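Local coordinates for protein MHP1 (Microbacterium liquefaciens, PDB 2JLN) that imports 5-aryl-substituted hydantoins, such as 5-indolylmethyl and 5-benzyl hydantoin, across the membrane in a sodium-dependent manner, favouring the L isomers, at residues A[86-97]-A[385-395]; A[182-190]-A[283-291]. One frame throughout, in Å; residues are numbered along the deposited sequence.

Interaction 1 of 2, residues A[86-97]-A[385-395]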
loop_
_atom_site.group_PDB
_atom_site.type_symbol
_atom_site.label_atom_id
_atom_site.label_comp_id
_atom_site.label_asym_id
_atom_site.label_seq_id
_atom_site.Cartn_x
_atom_site.Cartn_y
_atom_site.Cartn_z
ATOM N N TRP A 86 -18.068 7.299 -0.547
ATOM C CA TRP A 86 -18.178 8.574 0.172
ATOM C C TRP A 86 -17.021 9.533 -0.026
ATOM O O TRP A 86 -16.980 10.590 0.605
ATOM C CB TRP A 86 -18.372 8.360 1.677
ATOM C CG TRP A 86 -19.583 7.563 2.027
ATOM C CD1 TRP A 86 -19.614 6.321 2.628
ATOM C CD2 TRP A 86 -20.950 7.922 1.785
ATOM N NE1 TRP A 86 -20.917 5.897 2.770
ATOM C CE2 TRP A 86 -21.755 6.863 2.263
ATOM C CE3 TRP A 86 -21.576 9.035 1.204
ATOM C CZ2 TRP A 86 -23.154 6.901 2.193
ATOM C CZ3 TRP A 86 -22.967 9.061 1.135
ATOM C CH2 TRP A 86 -23.733 8.010 1.627
ATOM N N GLY A 87 -16.079 9.160 -0.877
ATOM C CA GLY A 87 -14.931 9.998 -1.168
ATOM C C GLY A 87 -13.986 10.388 -0.034
ATOM O O GLY A 87 -13.274 11.362 -0.187
ATOM N N ILE A 88 -13.929 9.639 1.071
ATOM C CA ILE A 88 -13.132 10.047 2.243
ATOM C C ILE A 88 -11.716 9.462 2.400
ATOM O O ILE A 88 -11.407 8.416 1.851
ATOM C CB ILE A 88 -13.908 9.843 3.583
ATOM C CG1 ILE A 88 -14.402 8.414 3.742
ATOM C CG2 ILE A 88 -15.088 10.803 3.699
ATOM C CD1 ILE A 88 -15.033 8.152 5.105
ATOM N N ASN A 89 -10.882 10.181 3.158
ATOM C CA ASN A 89 -9.554 9.772 3.701
ATOM C C ASN A 89 -9.520 8.488 4.454
ATOM O O ASN A 89 -10.537 8.081 5.014
ATOM C CB ASN A 89 -9.173 10.718 4.848
ATOM C CG ASN A 89 -8.119 11.669 4.489
ATOM O OD1 ASN A 89 -7.530 11.564 3.426
ATOM N ND2 ASN A 89 -7.867 12.628 5.364
ATOM N N PHE A 90 -8.316 7.938 4.600
ATOM C CA PHE A 90 -8.028 6.941 5.638
ATOM C C PHE A 90 -8.069 7.573 7.051
ATOM O O PHE A 90 -8.828 7.142 7.933
ATOM C CB PHE A 90 -6.659 6.299 5.391
ATOM C CG PHE A 90 -6.194 5.411 6.511
ATOM C CD1 PHE A 90 -5.218 5.843 7.405
ATOM C CD2 PHE A 90 -6.735 4.151 6.685
ATOM C CE1 PHE A 90 -4.791 5.046 8.435
ATOM C CE2 PHE A 90 -6.310 3.344 7.714
ATOM C CZ PHE A 90 -5.333 3.801 8.584
ATOM N N THR A 91 -7.266 8.615 7.255
ATOM C CA THR A 91 -7.150 9.228 8.568
ATOM C C THR A 91 -8.497 9.692 9.110
ATOM O O THR A 91 -8.794 9.504 10.294
ATOM C CB THR A 91 -6.185 10.409 8.541
ATOM O OG1 THR A 91 -4.927 9.987 7.997
ATOM C CG2 THR A 91 -5.955 10.925 9.936
ATOM N N VAL A 92 -9.305 10.304 8.241
ATOM C CA VAL A 92 -10.677 10.721 8.591
ATOM C C VAL A 92 -11.644 9.560 8.908
ATOM O O VAL A 92 -12.404 9.631 9.882
ATOM C CB VAL A 92 -11.300 11.599 7.487
ATOM C CG1 VAL A 92 -12.824 11.573 7.577
ATOM C CG2 VAL A 92 -10.782 13.007 7.597
ATOM N N ALA A 93 -11.614 8.509 8.080
ATOM C CA ALA A 93 -12.490 7.341 8.253
ATOM C C ALA A 93 -12.254 6.569 9.562
ATOM O O ALA A 93 -13.170 5.914 10.064
ATOM C CB ALA A 93 -12.399 6.413 7.057
ATOM N N ALA A 94 -11.038 6.641 10.117
ATOM C CA ALA A 94 -10.733 5.928 11.360
ATOM C C ALA A 94 -11.461 6.543 12.560
ATOM O O ALA A 94 -11.668 5.889 13.584
ATOM C CB ALA A 94 -9.254 5.866 11.597
ATOM N N ARG A 95 -11.877 7.796 12.410
ATOM C CA ARG A 95 -12.567 8.511 13.464
ATOM C C ARG A 95 -13.798 7.763 13.889
ATOM O O ARG A 95 -14.262 7.902 15.001
ATOM C CB ARG A 95 -12.939 9.898 12.982
ATOM C CG ARG A 95 -11.750 10.805 12.911
ATOM C CD ARG A 95 -12.059 12.115 12.252
ATOM N NE ARG A 95 -10.831 12.844 11.986
ATOM C CZ ARG A 95 -10.776 14.003 11.353
ATOM N NH1 ARG A 95 -11.893 14.568 10.925
ATOM N NH2 ARG A 95 -9.615 14.605 11.157
ATOM N N MET A 96 -14.305 6.941 12.995
ATOM C CA MET A 96 -15.545 6.231 13.223
ATOM C C MET A 96 -15.469 5.235 14.404
ATOM O O MET A 96 -16.093 5.460 15.432
ATOM C CB MET A 96 -15.971 5.556 11.912
ATOM C CG MET A 96 -17.445 5.681 11.566
ATOM S SD MET A 96 -17.790 6.175 9.849
ATOM C CE MET A 96 -16.518 5.336 8.873
ATOM N N PRO A 97 -14.715 4.128 14.270
ATOM C CA PRO A 97 -14.714 3.172 15.387
ATOM C C PRO A 97 -13.869 3.639 16.578
ATOM O O PRO A 97 -14.339 3.591 17.711
ATOM C CB PRO A 97 -14.100 1.916 14.761
ATOM C CG PRO A 97 -13.198 2.451 13.715
ATOM C CD PRO A 97 -14.011 3.575 13.104
ATOM N N ARG A 385 -22.535 -0.512 11.734
ATOM C CA ARG A 385 -23.307 0.647 11.275
ATOM C C ARG A 385 -24.178 0.370 10.050
ATOM O O ARG A 385 -25.084 1.129 9.734
ATOM C CB ARG A 385 -22.384 1.834 11.015
ATOM C CG ARG A 385 -21.491 2.044 12.165
ATOM C CD ARG A 385 -21.057 3.439 12.307
ATOM N NE ARG A 385 -20.001 3.496 13.303
ATOM C CZ ARG A 385 -20.190 3.748 14.590
ATOM N NH1 ARG A 385 -21.401 3.993 15.032
ATOM N NH2 ARG A 385 -19.161 3.770 15.425
ATOM N N ARG A 386 -23.903 -0.728 9.366
ATOM C CA ARG A 386 -24.680 -1.085 8.195
ATOM C C ARG A 386 -24.544 -0.025 7.118
ATOM O O ARG A 386 -25.522 0.366 6.478
ATOM C CB ARG A 386 -26.138 -1.336 8.578
ATOM C CG ARG A 386 -26.272 -2.589 9.422
ATOM C CD ARG A 386 -27.705 -2.976 9.688
ATOM N NE ARG A 386 -27.769 -4.342 10.216
ATOM C CZ ARG A 386 -28.843 -4.879 10.801
ATOM N NH1 ARG A 386 -29.959 -4.162 10.948
ATOM N NH2 ARG A 386 -28.800 -6.134 11.250
ATOM N N ARG A 387 -23.309 0.421 6.917
ATOM C CA ARG A 387 -22.993 1.370 5.858
ATOM C C ARG A 387 -23.660 2.706 6.107
ATOM O O ARG A 387 -23.720 3.523 5.226
ATOM C CB ARG A 387 -23.443 0.833 4.499
ATOM C CG ARG A 387 -22.569 -0.247 3.918
ATOM C CD ARG A 387 -23.370 -1.061 2.916
ATOM N NE ARG A 387 -22.516 -1.763 1.952
ATOM C CZ ARG A 387 -22.958 -2.399 0.862
ATOM N NH1 ARG A 387 -24.268 -2.434 0.578
ATOM N NH2 ARG A 387 -22.084 -3.001 0.051
ATOM N N ARG A 388 -24.161 2.940 7.306
ATOM C CA ARG A 388 -24.905 4.164 7.547
ATOM C C ARG A 388 -24.069 5.168 8.366
ATOM O O ARG A 388 -24.005 5.100 9.591
ATOM C CB ARG A 388 -26.247 3.830 8.212
ATOM C CG ARG A 388 -27.230 4.983 8.299
ATOM C CD ARG A 388 -28.671 4.499 8.245
ATOM N NE ARG A 388 -29.176 4.031 9.538
ATOM C CZ ARG A 388 -29.733 4.822 10.463
ATOM N NH1 ARG A 388 -29.847 6.137 10.253
ATOM N NH2 ARG A 388 -30.179 4.304 11.611
ATOM N N ILE A 389 -23.425 6.107 7.681
ATOM C CA ILE A 389 -22.474 6.977 8.355
ATOM C C ILE A 389 -22.831 8.464 8.259
ATOM O O ILE A 389 -23.640 8.862 7.413
ATOM C CB ILE A 389 -21.102 6.760 7.782
ATOM C CG1 ILE A 389 -20.941 7.525 6.485
ATOM C CG2 ILE A 389 -20.902 5.302 7.497
ATOM C CD1 ILE A 389 -19.513 7.668 6.116
ATOM N N SER A 390 -22.237 9.286 9.122
ATOM C CA SER A 390 -22.547 10.713 9.129
ATOM C C SER A 390 -21.347 11.601 8.802
ATOM O O SER A 390 -20.625 12.001 9.694
ATOM C CB SER A 390 -23.154 11.124 10.474
ATOM O OG SER A 390 -23.382 12.518 10.535
ATOM N N LEU A 391 -21.140 11.939 7.535
ATOM C CA LEU A 391 -20.067 12.876 7.223
ATOM C C LEU A 391 -20.059 14.112 8.133
ATOM O O LEU A 391 -19.007 14.568 8.563
ATOM C CB LEU A 391 -20.115 13.323 5.771
ATOM C CG LEU A 391 -20.140 12.292 4.660
ATOM C CD1 LEU A 391 -19.509 12.910 3.455
ATOM C CD2 LEU A 391 -19.384 11.097 5.046
ATOM N N HIS A 392 -21.227 14.664 8.423
ATOM C CA HIS A 392 -21.299 15.863 9.262
ATOM C C HIS A 392 -20.428 15.717 10.501
ATOM O O HIS A 392 -19.665 16.625 10.860
ATOM C CB HIS A 392 -22.760 16.137 9.662
ATOM C CG HIS A 392 -22.945 17.308 10.581
ATOM N ND1 HIS A 392 -22.868 18.619 10.146
ATOM C CD2 HIS A 392 -23.233 17.366 11.905
ATOM C CE1 HIS A 392 -23.085 19.428 11.167
ATOM N NE2 HIS A 392 -23.299 18.694 12.248
ATOM N N ASP A 393 -20.537 14.565 11.148
ATOM C CA ASP A 393 -19.901 14.380 12.447
ATOM C C ASP A 393 -18.425 14.018 12.372
ATOM O O ASP A 393 -17.715 14.204 13.351
ATOM C CB ASP A 393 -20.661 13.353 13.292
ATOM C CG ASP A 393 -22.117 13.763 13.554
ATOM O OD1 ASP A 393 -22.861 13.974 12.563
ATOM O OD2 ASP A 393 -22.515 13.857 14.746
ATOM N N LEU A 394 -17.968 13.512 11.223
ATOM C CA LEU A 394 -16.558 13.142 11.031
ATOM C C LEU A 394 -15.704 14.400 10.904
ATOM O O LEU A 394 -14.480 14.367 11.082
ATOM C CB LEU A 394 -16.354 12.262 9.782
ATOM C CG LEU A 394 -16.797 10.804 9.822
ATOM C CD1 LEU A 394 -16.878 10.224 8.461
ATOM C CD2 LEU A 394 -15.856 10.002 10.617
ATOM N N TYR A 395 -16.334 15.520 10.590
ATOM C CA TYR A 395 -15.543 16.710 10.401
ATOM C C TYR A 395 -15.754 17.714 11.527
ATOM O O TYR A 395 -15.480 18.926 11.369
ATOM C CB TYR A 395 -15.842 17.318 9.045
ATOM C CG TYR A 395 -15.263 16.531 7.925
ATOM C CD1 TYR A 395 -16.027 15.603 7.244
ATOM C CD2 TYR A 395 -13.937 16.695 7.561
ATOM C CE1 TYR A 395 -15.488 14.864 6.216
ATOM C CE2 TYR A 395 -13.377 15.951 6.535
ATOM C CZ TYR A 395 -14.159 15.044 5.868
ATOM O OH TYR A 395 -13.616 14.312 4.853
#
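W86 meets I389 with one face of its indole: the methyl CD1 of I389 lies over the five-membered ring, 4.0 Å from the ring centroid, a CH-pi contact. I88 follows, its CG2 turned to the phenol end of Y395 while its CD1 makes a loose contact with L394 CD1, 4.4 Å away. Within the short helix 90-93, V92 sets both methyls on one side of that phenol end, CG1 3.9 Å from Y395 OH and CG2 near Y395 CE2. The hydroxyl itself is hydrogen-bonded to the carbonyl of N17. R95 makes the one hydrogen bond between the segments. Its chain runs extended from CG to NE (chi2 172°, chi3 -169°), which carries the guanidinium past L394 until NH1 stands 2.6 Å from L394 O. That oxygen sits in the guanidinium plane, the N-H...O angle being 143°, and V92 CG2 lies above one face, off toward the rim. L394 CD2 packs against R95 CB at 3.8 Å. An alanine here is likely to leave L394 O without this donor and to uncover the V92 methyl now lying against the guanidinium. M96 bends back, putting SD 3.9 Å from I389 CB, and its CG passes alongside R385 NE, 3.8 Å away; R385 is held by a salt bridge to D380. These contacts bind the link after helix 81-86 to the link after helix 371-384, with helix 462-466 against W86, helix 314-329 beside V92 and the N-terminal loop at L12 touching R95.

Interaction 2 of 2, residues A[182-190]-A[283-291]; sequences MVYLMLDGA and PVIAITEVV
P283 opens the second helix with its CB 4.3 Å from M182 CE, the far end of a methionine chain that runs extended beyond CG. A286 follows, its methyl touching M186 CE; the bend at chi3 of M186 (102°) takes that CE across to it. I287 does most of the work. With CG1 anti to the carbonyl carbon and CG2 anti to the backbone N (chi1 -60°), its two branches part: CG1 lies 3.5 Å from M186 CG and carries CD1 on to M182 CG at 3.8 Å, while CG2 goes the other way, to L185 CB at 3.9 Å. It thus crosses M182, L185 and M186 at about right angles. Beyond it V290 points CG1 at the last turn of helix 160-190, where G189 has no side chain to obstruct it and A190 CB is 4.2 Å away. V291 finishes the row, its CG2 3.9 Å from L185 O. Carbon meets carbon between the side chains, and I287 CD1 also lies on M182 O. The segments 182-190 and 283-291 run in broadly the same direction, their axes 8.8 Å apart at closest approach and inclined at 37°. Helix 242-278 lies against M182, A286 and V290, and helix 296-311 touches L185. This is plain helix-helix packing in an all-helical transporter: the end of transmembrane helix 5 against a short helix between transmembrane helices 7 and 8.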
loop_
_atom_site.group_PDB
_atom_site.type_symbol
_atom_site.label_atom_id
_atom_site.label_comp_id
_atom_site.label_asym_id
_atom_site.label_seq_id
_atom_site.Cartn_x
_atom_site.Cartn_y
_atom_site.Cartn_z
ATOM N N MET A 182 14.492 -8.911 -20.394
ATOM C CA MET A 182 15.295 -9.444 -19.271
ATOM C C MET A 182 15.272 -10.965 -19.120
ATOM O O MET A 182 16.318 -11.568 -18.943
ATOM C CB MET A 182 14.867 -8.830 -17.936
ATOM C CG MET A 182 15.815 -7.787 -17.372
ATOM S SD MET A 182 15.147 -6.979 -15.882
ATOM C CE MET A 182 16.646 -6.148 -15.309
ATOM N N VAL A 183 14.088 -11.577 -19.145
ATOM C CA VAL A 183 13.977 -13.042 -19.184
ATOM C C VAL A 183 14.698 -13.656 -20.387
ATOM O O VAL A 183 15.299 -14.716 -20.285
ATOM C CB VAL A 183 12.510 -13.506 -19.216
ATOM C CG1 VAL A 183 12.408 -14.913 -19.758
ATOM C CG2 VAL A 183 11.921 -13.431 -17.833
ATOM N N TYR A 184 14.631 -12.977 -21.531
ATOM C CA TYR A 184 15.301 -13.434 -22.741
ATOM C C TYR A 184 16.826 -13.441 -22.605
ATOM O O TYR A 184 17.451 -14.454 -22.881
ATOM C CB TYR A 184 14.887 -12.608 -23.964
ATOM C CG TYR A 184 15.823 -12.851 -25.126
ATOM C CD1 TYR A 184 15.561 -13.853 -26.059
ATOM C CD2 TYR A 184 17.008 -12.112 -25.260
ATOM C CE1 TYR A 184 16.445 -14.102 -27.111
ATOM C CE2 TYR A 184 17.900 -12.353 -26.305
ATOM C CZ TYR A 184 17.612 -13.348 -27.226
ATOM O OH TYR A 184 18.486 -13.582 -28.265
ATOM N N LEU A 185 17.423 -12.318 -22.213
ATOM C CA LEU A 185 18.861 -12.280 -21.940
ATOM C C LEU A 185 19.322 -13.423 -21.029
ATOM O O LEU A 185 20.353 -14.021 -21.289
ATOM C CB LEU A 185 19.283 -10.948 -21.316
ATOM C CG LEU A 185 19.421 -9.764 -22.270
ATOM C CD1 LEU A 185 19.906 -8.484 -21.566
ATOM C CD2 LEU A 185 20.357 -10.154 -23.396
ATOM N N MET A 186 18.573 -13.714 -19.963
ATOM C CA MET A 186 18.907 -14.815 -19.047
ATOM C C MET A 186 18.790 -16.219 -19.655
ATOM O O MET A 186 19.796 -16.899 -19.823
ATOM C CB MET A 186 18.032 -14.774 -17.797
ATOM C CG MET A 186 18.501 -13.835 -16.716
ATOM S SD MET A 186 17.515 -14.087 -15.229
ATOM C CE MET A 186 18.647 -15.057 -14.263
ATOM N N LEU A 187 17.562 -16.657 -19.939
ATOM C CA LEU A 187 17.326 -17.985 -20.488
ATOM C C LEU A 187 18.312 -18.331 -21.588
ATOM O O LEU A 187 18.976 -19.377 -21.546
ATOM C CB LEU A 187 15.904 -18.133 -21.017
ATOM C CG LEU A 187 14.809 -18.203 -19.949
ATOM C CD1 LEU A 187 13.657 -19.111 -20.398
ATOM C CD2 LEU A 187 15.377 -18.661 -18.609
ATOM N N ASP A 188 18.408 -17.455 -22.580
ATOM C CA ASP A 188 19.356 -17.663 -23.664
ATOM C C ASP A 188 20.774 -17.887 -23.113
ATOM O O ASP A 188 21.352 -18.951 -23.289
ATOM C CB ASP A 188 19.322 -16.483 -24.649
ATOM C CG ASP A 188 20.045 -16.788 -25.970
ATOM O OD1 ASP A 188 19.645 -17.755 -26.673
ATOM O OD2 ASP A 188 21.007 -16.052 -26.307
ATOM N N GLY A 189 21.309 -16.890 -22.427
ATOM C CA GLY A 189 22.688 -16.907 -21.983
ATOM C C GLY A 189 23.071 -18.014 -21.029
ATOM O O GLY A 189 24.263 -18.287 -20.840
ATOM N N ALA A 190 22.074 -18.648 -20.418
ATOM C CA ALA A 190 22.333 -19.790 -19.542
ATOM C C ALA A 190 22.042 -21.094 -20.275
ATOM O O ALA A 190 22.411 -22.177 -19.803
ATOM C CB ALA A 190 21.526 -19.695 -18.241
ATOM N N PRO A 283 18.642 -9.319 -10.425
ATOM C CA PRO A 283 18.816 -9.602 -11.860
ATOM C C PRO A 283 19.961 -8.820 -12.537
ATOM O O PRO A 283 20.533 -9.279 -13.526
ATOM C CB PRO A 283 17.455 -9.205 -12.456
ATOM C CG PRO A 283 16.889 -8.257 -11.456
ATOM C CD PRO A 283 17.284 -8.846 -10.140
ATOM N N VAL A 284 20.291 -7.650 -12.010
ATOM C CA VAL A 284 21.417 -6.891 -12.539
ATOM C C VAL A 284 22.706 -7.730 -12.531
ATOM O O VAL A 284 23.341 -7.920 -13.575
ATOM C CB VAL A 284 21.623 -5.595 -11.746
ATOM C CG1 VAL A 284 22.991 -5.038 -12.009
ATOM C CG2 VAL A 284 20.512 -4.569 -12.091
ATOM N N ILE A 285 23.084 -8.236 -11.354
ATOM C CA ILE A 285 24.217 -9.159 -11.226
ATOM C C ILE A 285 24.034 -10.455 -12.012
ATOM O O ILE A 285 24.908 -10.872 -12.758
ATOM C CB ILE A 285 24.410 -9.586 -9.783
ATOM C CG1 ILE A 285 24.576 -8.367 -8.873
ATOM C CG2 ILE A 285 25.583 -10.522 -9.683
ATOM C CD1 ILE A 285 24.782 -8.742 -7.397
ATOM N N ALA A 286 22.901 -11.110 -11.816
ATOM C CA ALA A 286 22.686 -12.409 -12.427
ATOM C C ALA A 286 22.795 -12.362 -13.945
ATOM O O ALA A 286 23.301 -13.298 -14.548
ATOM C CB ALA A 286 21.347 -12.995 -11.995
ATOM N N ILE A 287 22.326 -11.291 -14.577
ATOM C CA ILE A 287 22.401 -11.229 -16.038
ATOM C C ILE A 287 23.822 -10.910 -16.476
ATOM O O ILE A 287 24.298 -11.408 -17.498
ATOM C CB ILE A 287 21.383 -10.233 -16.671
ATOM C CG1 ILE A 287 19.952 -10.653 -16.315
ATOM C CG2 ILE A 287 21.558 -10.161 -18.201
ATOM C CD1 ILE A 287 18.885 -9.980 -17.158
ATOM N N THR A 288 24.503 -10.096 -15.681
ATOM C CA THR A 288 25.890 -9.754 -15.957
ATOM C C THR A 288 26.775 -10.989 -16.087
ATOM O O THR A 288 27.469 -11.141 -17.093
ATOM C CB THR A 288 26.463 -8.877 -14.863
ATOM O OG1 THR A 288 25.875 -7.571 -14.954
ATOM C CG2 THR A 288 27.972 -8.800 -15.010
ATOM N N GLU A 289 26.757 -11.859 -15.071
ATOM C CA GLU A 289 27.477 -13.132 -15.137
ATOM C C GLU A 289 27.067 -13.939 -16.344
ATOM O O GLU A 289 27.860 -14.127 -17.249
ATOM C CB GLU A 289 27.281 -13.975 -13.882
ATOM C CG GLU A 289 28.533 -14.068 -13.037
ATOM C CD GLU A 289 29.599 -15.088 -13.554
ATOM O OE1 GLU A 289 30.643 -15.204 -12.853
ATOM O OE2 GLU A 289 29.416 -15.777 -14.618
ATOM N N VAL A 290 25.829 -14.414 -16.351
ATOM C CA VAL A 290 25.344 -15.317 -17.392
ATOM C C VAL A 290 25.726 -14.918 -18.811
ATOM O O VAL A 290 25.871 -15.765 -19.681
ATOM C CB VAL A 290 23.815 -15.481 -17.289
ATOM C CG1 VAL A 290 23.212 -15.898 -18.622
ATOM C CG2 VAL A 290 23.485 -16.486 -16.209
ATOM N N VAL A 291 25.895 -13.621 -19.029
ATOM C CA VAL A 291 26.136 -13.058 -20.361
ATOM C C VAL A 291 27.601 -12.655 -20.542
ATOM O O VAL A 291 28.074 -12.439 -21.650
ATOM C CB VAL A 291 25.231 -11.821 -20.585
ATOM C CG1 VAL A 291 25.736 -10.960 -21.750
ATOM C CG2 VAL A 291 23.769 -12.243 -20.767
#

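How the interactions relate
Interaction 2 is nested within the stretch of chain that interaction 1 closes, yet the two lie on opposite sides of the chain's centre, about 51 Å apart between centres, and share no helix. Interaction 1 is the more buried: it joins turns and one-turn helices, so backbone carbonyls not used up by regular helix, and arginines, enter alongside the aromatic and aliphatic packing, and R385 and R388 find carboxylate partners outside the two segments. Interaction 2 is only partly buried and joins two regular helices whose backbone groups mostly bond within themselves, leaving methionine, leucine, isoleucine and valine to meet. Neither contact forms part of the sodium site.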